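Local structure of 5-ketofructose reductase (Gluconobacter sp., 7COK) at residues V24-A29 with Q275-I280; Y31-L36 with T267-V272; I9-F14 with A38-C43; K110-S115 with L249-N254. The protein reduces 5-ketofructose, probably to fructose with NADPH as the hydride donor, and represents a novel class within the shikimate dehydrogenase family. All blocks are in the same frame, centred on the assembly; numbering follows the deposited sequence.

Interaction 1: residues V24-A29 with Q275-I280; sequences VAMVEA and QTLENI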
loop_
_atom_site.group_PDB
_atom_site.type_symbol
_atom_site.label_atom_id
_atom_site.label_comp_id
_atom_site.label_asym_id
_atom_site.label_seq_id
_atom_site.Cartn_x
_atom_site.Cartn_y
_atom_site.Cartn_z
ATOM N N VAL A 24 -7.332 0.518 -9.450
ATOM C CA VAL A 24 -6.083 1.143 -9.005
ATOM C C VAL A 24 -5.654 2.289 -9.936
ATOM O O VAL A 24 -5.353 3.378 -9.465
ATOM C CB VAL A 24 -4.927 0.117 -8.736
ATOM C CG1 VAL A 24 -4.614 -0.733 -9.958
ATOM C CG2 VAL A 24 -3.653 0.827 -8.255
ATOM N N ALA A 25 -5.659 2.035 -11.240
ATOM C CA ALA A 25 -5.214 3.027 -12.197
ATOM C C ALA A 25 -6.204 4.186 -12.262
ATOM O O ALA A 25 -5.812 5.350 -12.290
ATOM C CB ALA A 25 -5.026 2.389 -13.564
ATOM N N MET A 26 -7.489 3.858 -12.270
ATOM C CA MET A 26 -8.509 4.882 -12.308
ATOM C C MET A 26 -8.409 5.824 -11.090
ATOM O O MET A 26 -8.335 7.049 -11.212
ATOM C CB MET A 26 -9.885 4.239 -12.413
ATOM C CG MET A 26 -11.003 5.257 -12.509
ATOM S SD MET A 26 -12.625 4.514 -12.417
ATOM C CE MET A 26 -12.723 4.004 -10.706
ATOM N N VAL A 27 -8.406 5.236 -9.908
ATOM C CA VAL A 27 -8.448 5.999 -8.683
ATOM C C VAL A 27 -7.144 6.795 -8.522
ATOM O O VAL A 27 -7.210 7.947 -8.180
ATOM C CB VAL A 27 -8.721 5.074 -7.476
ATOM C CG1 VAL A 27 -8.563 5.832 -6.175
ATOM C CG2 VAL A 27 -10.136 4.510 -7.585
ATOM N N GLU A 28 -5.994 6.209 -8.841
ATOM C CA GLU A 28 -4.723 6.923 -8.665
ATOM C C GLU A 28 -4.611 8.045 -9.685
ATOM O O GLU A 28 -4.026 9.089 -9.368
ATOM C CB GLU A 28 -3.529 5.982 -8.690
ATOM C CG GLU A 28 -3.450 5.171 -7.401
ATOM C CD GLU A 28 -2.159 4.411 -7.236
ATOM O OE1 GLU A 28 -1.443 4.197 -8.239
ATOM O OE2 GLU A 28 -1.847 4.021 -6.093
ATOM N N ALA A 29 -5.215 7.870 -10.863
ATOM C CA ALA A 29 -5.230 8.979 -11.825
ATOM C C ALA A 29 -5.984 10.177 -11.231
ATOM O O ALA A 29 -5.548 11.342 -11.337
ATOM C CB ALA A 29 -5.821 8.524 -13.140
ATOM N N GLN A 275 -11.015 8.867 -18.798
ATOM C CA GLN A 275 -10.002 8.735 -19.842
ATOM C C GLN A 275 -9.007 7.626 -19.528
ATOM O O GLN A 275 -8.616 6.881 -20.430
ATOM C CB GLN A 275 -9.298 10.068 -20.149
ATOM C CG GLN A 275 -8.450 10.046 -21.447
ATOM C CD GLN A 275 -9.198 9.541 -22.692
ATOM O OE1 GLN A 275 -10.396 9.744 -22.849
ATOM N NE2 GLN A 275 -8.479 8.860 -23.581
ATOM N N THR A 276 -8.671 7.457 -18.241
ATOM C CA THR A 276 -7.796 6.364 -17.805
ATOM C C THR A 276 -8.388 4.974 -18.158
ATOM O O THR A 276 -7.681 4.102 -18.691
ATOM C CB THR A 276 -7.526 6.488 -16.298
ATOM O OG1 THR A 276 -6.863 7.732 -16.055
ATOM C CG2 THR A 276 -6.659 5.350 -15.762
ATOM N N LEU A 277 -9.677 4.780 -17.870
ATOM C CA LEU A 277 -10.370 3.548 -18.248
ATOM C C LEU A 277 -10.486 3.391 -19.772
ATOM O O LEU A 277 -10.263 2.297 -20.296
ATOM C CB LEU A 277 -11.753 3.494 -17.595
ATOM C CG LEU A 277 -11.901 3.288 -16.089
ATOM C CD1 LEU A 277 -13.394 3.183 -15.798
ATOM C CD2 LEU A 277 -11.184 2.028 -15.621
ATOM N N GLU A 278 -10.760 4.479 -20.493
ATOM C CA GLU A 278 -10.823 4.402 -21.972
ATOM C C GLU A 278 -9.486 3.935 -22.548
ATOM O O GLU A 278 -9.459 3.063 -23.441
ATOM C CB GLU A 278 -11.188 5.744 -22.595
ATOM C CG GLU A 278 -12.544 6.326 -22.206
ATOM C CD GLU A 278 -13.729 5.832 -23.031
ATOM O OE1 GLU A 278 -13.569 5.006 -23.949
ATOM O OE2 GLU A 278 -14.856 6.288 -22.747
ATOM N N ASN A 279 -8.376 4.467 -22.015
ATOM C CA ASN A 279 -7.038 4.039 -22.453
ATOM C C ASN A 279 -6.737 2.571 -22.142
ATOM O O ASN A 279 -6.196 1.854 -22.996
ATOM C CB ASN A 279 -5.924 4.934 -21.886
ATOM C CG ASN A 279 -5.957 6.362 -22.425
ATOM O OD1 ASN A 279 -6.606 6.651 -23.420
ATOM N ND2 ASN A 279 -5.214 7.259 -21.764
ATOM N N ILE A 280 -7.089 2.131 -20.932
ATOM C CA ILE A 280 -6.924 0.734 -20.507
ATOM C C ILE A 280 -7.718 -0.224 -21.406
ATOM O O ILE A 280 -7.197 -1.266 -21.814
ATOM C CB ILE A 280 -7.289 0.564 -19.018
ATOM C CG1 ILE A 280 -6.213 1.199 -18.140
ATOM C CG2 ILE A 280 -7.400 -0.910 -18.631
ATOM C CD1 ILE A 280 -6.697 1.544 -16.751
#

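Interaction 2: residues Y31-L36 with T267-V272; sequences YHHAGL and TLDSAV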
loop_
_atom_site.group_PDB
_atom_site.type_symbol
_atom_site.label_atom_id
_atom_site.label_comp_id
_atom_site.label_asym_id
_atom_site.label_seq_id
_atom_site.Cartn_x
_atom_site.Cartn_y
_atom_site.Cartn_z
ATOM N N TYR A 31 -6.382 10.697 -7.869
ATOM C CA TYR A 31 -5.531 11.216 -6.795
ATOM C C TYR A 31 -4.464 12.186 -7.344
ATOM O O TYR A 31 -4.257 13.262 -6.789
ATOM C CB TYR A 31 -4.822 10.087 -6.046
ATOM C CG TYR A 31 -5.674 9.194 -5.143
ATOM C CD1 TYR A 31 -6.884 9.630 -4.589
ATOM C CD2 TYR A 31 -5.246 7.910 -4.848
ATOM C CE1 TYR A 31 -7.613 8.799 -3.747
ATOM C CE2 TYR A 31 -5.973 7.070 -4.013
ATOM C CZ TYR A 31 -7.161 7.519 -3.470
ATOM O OH TYR A 31 -7.922 6.688 -2.652
ATOM N N HIS A 32 -3.820 11.791 -8.443
ATOM C CA HIS A 32 -2.709 12.565 -9.014
ATOM C C HIS A 32 -3.216 13.888 -9.570
ATOM O O HIS A 32 -2.602 14.919 -9.352
ATOM C CB HIS A 32 -1.988 11.742 -10.071
ATOM C CG HIS A 32 -0.813 12.440 -10.678
ATOM N ND1 HIS A 32 0.396 12.559 -10.027
ATOM C CD2 HIS A 32 -0.667 13.070 -11.868
ATOM C CE1 HIS A 32 1.247 13.212 -10.801
ATOM N NE2 HIS A 32 0.626 13.537 -11.920
ATOM N N HIS A 33 -4.378 13.859 -10.227
ATOM C CA HIS A 33 -4.968 15.066 -10.794
ATOM C C HIS A 33 -5.294 16.075 -9.693
ATOM O O HIS A 33 -5.130 17.307 -9.897
ATOM C CB HIS A 33 -6.215 14.691 -11.622
ATOM C CG HIS A 33 -6.846 15.845 -12.356
ATOM N ND1 HIS A 33 -7.719 16.726 -11.754
ATOM C CD2 HIS A 33 -6.747 16.230 -13.649
ATOM C CE1 HIS A 33 -8.122 17.619 -12.646
ATOM N NE2 HIS A 33 -7.560 17.327 -13.804
ATOM N N ALA A 34 -5.732 15.577 -8.536
ATOM C CA ALA A 34 -6.109 16.426 -7.374
ATOM C C ALA A 34 -4.898 16.915 -6.594
ATOM O O ALA A 34 -5.038 17.787 -5.738
ATOM C CB ALA A 34 -7.061 15.687 -6.431
ATOM N N GLY A 35 -3.738 16.337 -6.890
ATOM C CA GLY A 35 -2.496 16.615 -6.152
ATOM C C GLY A 35 -2.539 16.034 -4.751
ATOM O O GLY A 35 -1.894 16.557 -3.828
ATOM N N LEU A 36 -3.278 14.933 -4.600
ATOM C CA LEU A 36 -3.488 14.309 -3.301
ATOM C C LEU A 36 -2.422 13.265 -3.132
ATOM O O LEU A 36 -2.199 12.429 -4.035
ATOM C CB LEU A 36 -4.880 13.667 -3.251
ATOM C CG LEU A 36 -5.882 13.947 -2.128
ATOM C CD1 LEU A 36 -6.876 12.786 -2.051
ATOM C CD2 LEU A 36 -5.229 14.185 -0.781
ATOM N N THR A 267 -13.880 15.063 -3.884
ATOM C CA THR A 267 -14.551 14.649 -5.118
ATOM C C THR A 267 -13.496 14.668 -6.225
ATOM O O THR A 267 -13.037 15.754 -6.641
ATOM C CB THR A 267 -15.729 15.591 -5.438
ATOM O OG1 THR A 267 -16.704 15.481 -4.391
ATOM C CG2 THR A 267 -16.384 15.269 -6.792
ATOM N N LEU A 268 -13.068 13.484 -6.664
ATOM C CA LEU A 268 -12.071 13.382 -7.743
ATOM C C LEU A 268 -12.646 13.778 -9.095
ATOM O O LEU A 268 -13.863 13.836 -9.275
ATOM C CB LEU A 268 -11.421 11.991 -7.796
ATOM C CG LEU A 268 -10.784 11.507 -6.483
ATOM C CD1 LEU A 268 -10.256 10.092 -6.691
ATOM C CD2 LEU A 268 -9.735 12.458 -5.911
ATOM N N ASP A 269 -11.735 14.043 -10.034
ATOM C CA ASP A 269 -12.100 14.492 -11.372
ATOM C C ASP A 269 -12.567 13.299 -12.218
ATOM O O ASP A 269 -11.771 12.390 -12.534
ATOM C CB ASP A 269 -10.876 15.160 -12.005
ATOM C CG ASP A 269 -11.170 15.752 -13.366
ATOM O OD1 ASP A 269 -11.815 16.813 -13.415
ATOM O OD2 ASP A 269 -10.751 15.156 -14.373
ATOM N N SER A 270 -13.841 13.324 -12.616
ATOM C CA SER A 270 -14.410 12.249 -13.444
ATOM C C SER A 270 -13.754 12.126 -14.814
ATOM O O SER A 270 -13.557 11.003 -15.286
ATOM C CB SER A 270 -15.932 12.372 -13.617
ATOM O OG SER A 270 -16.610 12.232 -12.388
ATOM N N ALA A 271 -13.432 13.259 -15.453
ATOM C CA ALA A 271 -12.857 13.224 -16.797
ATOM C C ALA A 271 -11.554 12.417 -16.875
ATOM O O ALA A 271 -11.395 11.572 -17.753
ATOM C CB ALA A 271 -12.682 14.641 -17.374
ATOM N N VAL A 272 -10.633 12.642 -15.938
ATOM C CA VAL A 272 -9.361 11.931 -15.990
ATOM C C VAL A 272 -9.508 10.462 -15.590
ATOM O O VAL A 272 -8.817 9.595 -16.158
ATOM C CB VAL A 272 -8.235 12.638 -15.206
ATOM C CG1 VAL A 272 -6.861 12.099 -15.578
ATOM C CG2 VAL A 272 -8.223 14.098 -15.547
#

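Interaction 3: residues I9-F14 with A38-C43; sequences ILTGSF and ARYINC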
loop_
_atom_site.group_PDB
_atom_site.type_symbol
_atom_site.label_atom_id
_atom_site.label_comp_id
_atom_site.label_asym_id
_atom_site.label_seq_id
_atom_site.Cartn_x
_atom_site.Cartn_y
_atom_site.Cartn_z
ATOM N N ILE A 9 -1.552 8.885 2.244
ATOM C CA ILE A 9 -2.845 8.356 2.688
ATOM C C ILE A 9 -3.006 7.010 1.979
ATOM O O ILE A 9 -2.726 6.901 0.769
ATOM C CB ILE A 9 -4.010 9.313 2.311
ATOM C CG1 ILE A 9 -3.892 10.682 3.021
ATOM C CG2 ILE A 9 -5.359 8.624 2.542
ATOM C CD1 ILE A 9 -4.707 11.819 2.422
ATOM N N LEU A 10 -3.423 5.977 2.724
ATOM C CA LEU A 10 -3.519 4.633 2.161
ATOM C C LEU A 10 -4.963 4.203 2.042
ATOM O O LEU A 10 -5.752 4.349 2.977
ATOM C CB LEU A 10 -2.745 3.624 3.016
ATOM C CG LEU A 10 -1.238 3.933 3.130
ATOM C CD1 LEU A 10 -0.591 2.980 4.121
ATOM C CD2 LEU A 10 -0.560 3.873 1.753
ATOM N N THR A 11 -5.285 3.701 0.857
ATOM C CA THR A 11 -6.545 3.072 0.510
ATOM C C THR A 11 -6.169 1.845 -0.329
ATOM O O THR A 11 -4.985 1.662 -0.665
ATOM C CB THR A 11 -7.450 4.022 -0.329
ATOM O OG1 THR A 11 -6.805 4.372 -1.570
ATOM C CG2 THR A 11 -7.805 5.291 0.431
ATOM N N GLY A 12 -7.139 0.988 -0.663
ATOM C CA GLY A 12 -6.844 -0.093 -1.590
ATOM C C GLY A 12 -8.000 -1.044 -1.731
ATOM O O GLY A 12 -9.150 -0.649 -1.520
ATOM N N SER A 13 -7.675 -2.298 -2.047
ATOM C CA SER A 13 -8.682 -3.302 -2.376
ATOM C C SER A 13 -8.267 -4.696 -1.954
ATOM O O SER A 13 -7.085 -5.032 -1.995
ATOM C CB SER A 13 -8.929 -3.277 -3.889
ATOM O OG SER A 13 -9.737 -4.357 -4.340
ATOM N N PHE A 14 -9.259 -5.487 -1.526
ATOM C CA PHE A 14 -9.061 -6.902 -1.233
ATOM C C PHE A 14 -9.961 -7.678 -2.186
ATOM O O PHE A 14 -11.171 -7.442 -2.267
ATOM C CB PHE A 14 -9.459 -7.224 0.208
ATOM C CG PHE A 14 -8.761 -6.402 1.247
ATOM C CD1 PHE A 14 -7.407 -5.996 1.098
ATOM C CD2 PHE A 14 -9.431 -6.066 2.440
ATOM C CE1 PHE A 14 -6.776 -5.251 2.094
ATOM C CE2 PHE A 14 -8.788 -5.314 3.431
ATOM C CZ PHE A 14 -7.475 -4.909 3.269
ATOM N N ALA A 38 -2.028 10.307 -1.966
ATOM C CA ALA A 38 -2.822 9.135 -1.584
ATOM C C ALA A 38 -2.464 8.020 -2.549
ATOM O O ALA A 38 -2.064 8.272 -3.690
ATOM C CB ALA A 38 -4.325 9.442 -1.617
ATOM N N ARG A 39 -2.592 6.776 -2.073
ATOM C CA ARG A 39 -2.276 5.594 -2.864
ATOM C C ARG A 39 -3.420 4.609 -2.740
ATOM O O ARG A 39 -4.099 4.566 -1.736
ATOM C CB ARG A 39 -1.002 4.955 -2.336
ATOM C CG ARG A 39 0.207 5.887 -2.342
ATOM C CD ARG A 39 1.453 5.179 -1.872
ATOM N NE ARG A 39 1.963 4.355 -2.961
ATOM C CZ ARG A 39 3.115 3.703 -2.942
ATOM N NH1 ARG A 39 3.903 3.749 -1.874
ATOM N NH2 ARG A 39 3.459 3.001 -4.001
ATOM N N TYR A 40 -3.586 3.786 -3.775
ATOM C CA TYR A 40 -4.553 2.700 -3.788
ATOM C C TYR A 40 -3.763 1.424 -3.968
ATOM O O TYR A 40 -3.131 1.214 -5.016
ATOM C CB TYR A 40 -5.496 2.905 -4.957
ATOM C CG TYR A 40 -6.701 1.967 -4.981
ATOM C CD1 TYR A 40 -6.598 0.677 -5.513
ATOM C CD2 TYR A 40 -7.938 2.381 -4.508
ATOM C CE1 TYR A 40 -7.705 -0.166 -5.572
ATOM C CE2 TYR A 40 -9.040 1.534 -4.559
ATOM C CZ TYR A 40 -8.912 0.270 -5.107
ATOM O OH TYR A 40 -10.026 -0.574 -5.170
ATOM N N ILE A 41 -3.838 0.546 -2.964
ATOM C CA ILE A 41 -3.082 -0.690 -2.934
ATOM C C ILE A 41 -3.972 -1.892 -3.293
ATOM O O ILE A 41 -4.824 -2.306 -2.500
ATOM C CB ILE A 41 -2.391 -0.894 -1.548
ATOM C CG1 ILE A 41 -1.627 0.380 -1.076
ATOM C CG2 ILE A 41 -1.511 -2.130 -1.564
ATOM C CD1 ILE A 41 -0.658 1.002 -2.061
ATOM N N ASN A 42 -3.748 -2.448 -4.486
ATOM C CA ASN A 42 -4.543 -3.557 -5.012
ATOM C C ASN A 42 -3.954 -4.883 -4.534
ATOM O O ASN A 42 -2.877 -5.312 -4.984
ATOM C CB ASN A 42 -4.521 -3.479 -6.543
ATOM C CG ASN A 42 -5.440 -4.499 -7.207
ATOM O OD1 ASN A 42 -6.457 -4.872 -6.655
ATOM N ND2 ASN A 42 -5.091 -4.910 -8.428
ATOM N N CYS A 43 -4.639 -5.509 -3.578
ATOM C CA CYS A 43 -4.131 -6.719 -2.903
ATOM C C CYS A 43 -4.886 -7.970 -3.299
ATOM O O CYS A 43 -6.105 -7.962 -3.393
ATOM C CB CYS A 43 -4.262 -6.574 -1.393
ATOM S SG CYS A 43 -3.413 -5.146 -0.688
HETATM O O HOH W 1 -7.857 -6.350 -4.746
#

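Interaction 4: residues K110-S115 with L249-N254; sequences KGFLAS and LGMLVN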
loop_
_atom_site.group_PDB
_atom_site.type_symbol
_atom_site.label_atom_id
_atom_site.label_comp_id
_atom_site.label_asym_id
_atom_site.label_seq_id
_atom_site.Cartn_x
_atom_site.Cartn_y
_atom_site.Cartn_z
ATOM N N LYS A 110 -24.846 2.658 -6.780
ATOM C CA LYS A 110 -24.756 4.128 -6.646
ATOM C C LYS A 110 -24.095 4.797 -7.851
ATOM O O LYS A 110 -24.421 5.950 -8.128
ATOM C CB LYS A 110 -23.992 4.517 -5.368
ATOM C CG LYS A 110 -24.725 4.186 -4.077
ATOM C CD LYS A 110 -24.023 4.754 -2.843
ATOM C CE LYS A 110 -24.653 4.290 -1.521
ATOM N NZ LYS A 110 -26.095 4.634 -1.378
ATOM N N GLY A 111 -23.176 4.104 -8.542
ATOM C CA GLY A 111 -22.573 4.648 -9.768
ATOM C C GLY A 111 -23.664 4.878 -10.795
ATOM O O GLY A 111 -23.728 5.925 -11.419
ATOM N N PHE A 112 -24.541 3.896 -10.943
ATOM C CA PHE A 112 -25.667 4.007 -11.858
ATOM C C PHE A 112 -26.595 5.156 -11.453
ATOM O O PHE A 112 -26.988 5.958 -12.309
ATOM C CB PHE A 112 -26.469 2.689 -11.931
ATOM C CG PHE A 112 -27.854 2.891 -12.451
ATOM C CD1 PHE A 112 -28.065 3.118 -13.818
ATOM C CD2 PHE A 112 -28.942 2.984 -11.574
ATOM C CE1 PHE A 112 -29.348 3.360 -14.310
ATOM C CE2 PHE A 112 -30.213 3.250 -12.049
ATOM C CZ PHE A 112 -30.422 3.445 -13.408
ATOM N N LEU A 113 -26.968 5.216 -10.176
ATOM C CA LEU A 113 -27.818 6.275 -9.673
ATOM C C LEU A 113 -27.243 7.665 -9.922
ATOM O O LEU A 113 -27.970 8.549 -10.370
ATOM C CB LEU A 113 -28.203 6.027 -8.217
ATOM C CG LEU A 113 -29.385 6.790 -7.660
ATOM C CD1 LEU A 113 -30.685 6.279 -8.287
ATOM C CD2 LEU A 113 -29.470 6.688 -6.140
ATOM N N ALA A 114 -25.937 7.851 -9.698
ATOM C CA ALA A 114 -25.303 9.135 -10.017
ATOM C C ALA A 114 -25.377 9.435 -11.511
ATOM O O ALA A 114 -25.710 10.550 -11.903
ATOM C CB ALA A 114 -23.864 9.163 -9.537
ATOM N N SER A 115 -25.092 8.452 -12.364
ATOM C CA SER A 115 -25.259 8.657 -13.809
ATOM C C SER A 115 -26.702 9.047 -14.164
ATOM O O SER A 115 -26.928 9.983 -14.945
ATOM C CB SER A 115 -24.861 7.402 -14.576
ATOM O OG SER A 115 -23.437 7.190 -14.529
ATOM N N LEU A 249 -19.086 2.696 -18.249
ATOM C CA LEU A 249 -17.764 3.240 -17.877
ATOM C C LEU A 249 -17.987 4.462 -16.990
ATOM O O LEU A 249 -17.373 4.564 -15.925
ATOM C CB LEU A 249 -16.934 3.519 -19.142
ATOM C CG LEU A 249 -15.473 3.953 -19.029
ATOM C CD1 LEU A 249 -14.773 3.690 -20.353
ATOM C CD2 LEU A 249 -15.326 5.418 -18.688
ATOM N N GLY A 250 -18.909 5.344 -17.385
ATOM C CA GLY A 250 -19.286 6.471 -16.534
ATOM C C GLY A 250 -19.743 6.017 -15.149
ATOM O O GLY A 250 -19.513 6.681 -14.137
ATOM N N MET A 251 -20.434 4.883 -15.103
ATOM C CA MET A 251 -20.949 4.377 -13.825
ATOM C C MET A 251 -19.815 3.907 -12.919
ATOM O O MET A 251 -19.811 4.176 -11.708
ATOM C CB MET A 251 -21.936 3.237 -14.060
ATOM C CG MET A 251 -23.192 3.622 -14.787
ATOM S SD MET A 251 -24.253 2.169 -14.910
ATOM C CE MET A 251 -25.245 2.617 -16.338
ATOM N N LEU A 252 -18.847 3.206 -13.501
ATOM C CA LEU A 252 -17.648 2.826 -12.770
ATOM C C LEU A 252 -16.896 4.051 -12.245
ATOM O O LEU A 252 -16.461 4.066 -11.094
ATOM C CB LEU A 252 -16.738 2.001 -13.672
ATOM C CG LEU A 252 -16.766 0.483 -13.659
ATOM C CD1 LEU A 252 -15.583 0.019 -14.491
ATOM C CD2 LEU A 252 -16.702 -0.097 -12.252
ATOM N N VAL A 253 -16.756 5.080 -13.077
ATOM C CA VAL A 253 -16.123 6.311 -12.632
ATOM C C VAL A 253 -16.875 6.904 -11.447
ATOM O O VAL A 253 -16.265 7.246 -10.424
ATOM C CB VAL A 253 -15.978 7.298 -13.803
ATOM C CG1 VAL A 253 -15.525 8.672 -13.317
ATOM C CG2 VAL A 253 -14.980 6.749 -14.809
ATOM N N ASN A 254 -18.196 6.983 -11.567
ATOM C CA ASN A 254 -19.015 7.501 -10.463
ATOM C C ASN A 254 -18.862 6.717 -9.180
ATOM O O ASN A 254 -18.869 7.294 -8.099
ATOM C CB ASN A 254 -20.489 7.614 -10.854
ATOM C CG ASN A 254 -20.744 8.764 -11.804
ATOM O OD1 ASN A 254 -20.048 9.789 -11.746
ATOM N ND2 ASN A 254 -21.749 8.625 -12.667
#

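Interaction 1: residues V24-A29 with Q275-I280
No ring, amide or carboxylate enters the seam where A25, M26 and A29 face T276, L277 and I280, so faces and edges give way to methyls, a thioether and one hydroxyl. T276 fills the middle, packed between A25 and A29. With OG1 beside the backbone N (chi1 -61°), the methyl CG2 is anti to it and lies against the backbone of the opposite helix, 3.6 Å from A25 O. The other branch, OG1, sits only 3.2 Å from A29 CB; the hydroxyl is hydrogen-bonded to V272 O, one turn back in its own helix, and so meets the alanine purely by packing. A turn further on, I280 brings CD1 to A25 CB at 3.7 Å, and F6 of the second subunit packs on both residues. M26 works the other flank: extended as far as SD and bent beyond it (chi3 71°), the chain crosses L277 at a slant, SD lying 3.7 Å from L277 CD1, and V253 of helix 248-264 backs the thioether. The segment axes come within 9.0 Å at 147°. This is near-antiparallel helix packing, with the C-terminal helix 270-281 folded back onto the first helix of the substrate-binding domain, consistent with shikimate dehydrogenase architecture.

Interaction 2: residues Y31-L36 with T267-V272
L268 reaches towards the end of helix 23-34 and divides its two methyls between Y31 and A34. CD1 stands 4.0 Å from Y31 CD1, at a slant to the ring, while CD2 looks at A34 CB from 4.2 Å; V260 of helix 248-264 also touches the leucine. D269 follows, and does two jobs. As N-cap of helix 270-281 it accepts from V272 N through OD2 (3.0 Å), on the anti side of the carboxylate and somewhat out of its plane. Its CB meanwhile makes a CH-pi contact over one face of the H33 imidazole, 3.9 Å from the ring centroid. The contact thus joins two helix ends: the capped start of 270-281 and the finish of 23-34, where G35, with positive phi, closes a Schellman motif. The D269 carboxylate continues the stack beyond CB, its plane only 13° from that of the ring and its CG 3.6 Å from H33 CE1, displaced toward the rim. Any positive charge on the imidazole would probably be eased by this neighbour. V272, in the first turn of the helix, presses CG2 against the same imidazole, 3.2 Å from H33 CD2, a tight approach. H33 reaches both partners because its CG is anti to the backbone N (chi1 -175°).

Interaction 3: residues I9-F14 with A38-C43
Y40 lays its ring flat over G12 of the neighbouring strand, in the parallel pair that helix 23-34 connects as a beta-alpha-beta unit of the substrate-binding domain. With CG swung anti to the backbone N (chi1 -171°), the ring turns across the sheet and centres on G12 CA, which stands 3.8 Å from the ring centroid and just 3° off its normal. Between the strands, G12 CA comes 3.1 Å from I41 O in a CA-H...O contact, the glycine letting the two backbones approach closely. Beyond the glycine, Y40 OH passes S13 CB at 3.2 Å and is bonded to N66. Toward the strand starts, T11 holds OG1 between its backbone N and carbonyl carbon (chi1 61°), aiming the hydroxyl at R39 O, 2.7 Å away. R39 O also accepts from T11 N at 3.0 Å, so one carbonyl is gripped twice, and T11 OG1 is further bonded to Y31 OH. R39 N donates to I9 O and I41 N to T11 O; S13 N to I41 O and C43 N to S13 O continue the parallel ladder. On the face shared by L10, R39, I41 and F14, R39 bends away to form a salt bridge with E28 of the second subunit, and I41 packs on its own counterpart there: strand 38-44, outermost in its sheet within the chain, thus lines the dimer interface. F14 presents a ring edge to C43 CB. Toward the strand ends, a water accepts from S13 OG (2.8 Å) and donates to N42 OD1 (2.8 Å) and C43 O (2.7 Å).

Interaction 4: residues K110-S115 with L249-N254
F112 and M251 stand side by side because their first torsions send both chains the same way: F112 places CG anti to its N (chi1 160°), M251 places CG anti to its carbonyl carbon (chi1 -64°) and then runs straight. The sulfur comes to 3.7 Å from F112 CB, and M251 CE reaches the ring's edge, in plane, 3.8 Å from F112 CD1. This is a Met-aromatic contact at the ring's rim; A223 of strand 221-224, in the parallel Rossmann-like sheet, touches both side chains. The helix segments cross at 110° with axes 7.4 Å apart, a close crossing that G111 appears to permit, its CA lying 3.4 Å from M251 O in a CA-H...O contact. One turn on from G111, S115 OG meets M251 CG at 3.6 Å and accepts a weak, strongly bent hydrogen bond from N254 ND2 at 2.9 Å. The N254 amide also rests on A114 CB. Helices 110-117 and 248-264 probably correspond to the pair that joins the two domains in shikimate dehydrogenases. Shape thus appears to dominate: the approach at G111 and an apolar methionine set the spacing, while the one polar link, being bent, probably adds little directional hold.

Interactions 1 and 2 are successive parts of one interface, helix 23-34 against the chain leading into and along helix 270-281; interaction 1 is aliphatic and borders the second subunit, whereas interaction 2, at the outer helix ends, adds an imidazole and a capping carboxylate. Interaction 3 is the most buried and relies on backbone hydrogen bonds; E28 of interaction 1 bonds Y40 N, tying the helix to its sheet. Interaction 4, its centre about 7 Å from the centre of the chain, is mostly apolar, with one weak side-chain hydrogen bond. It reaches interaction 1 through L249, L252 and V253, and interaction 2 chiefly through V253, but stays about 10 Å from interaction 3 at nearest atoms.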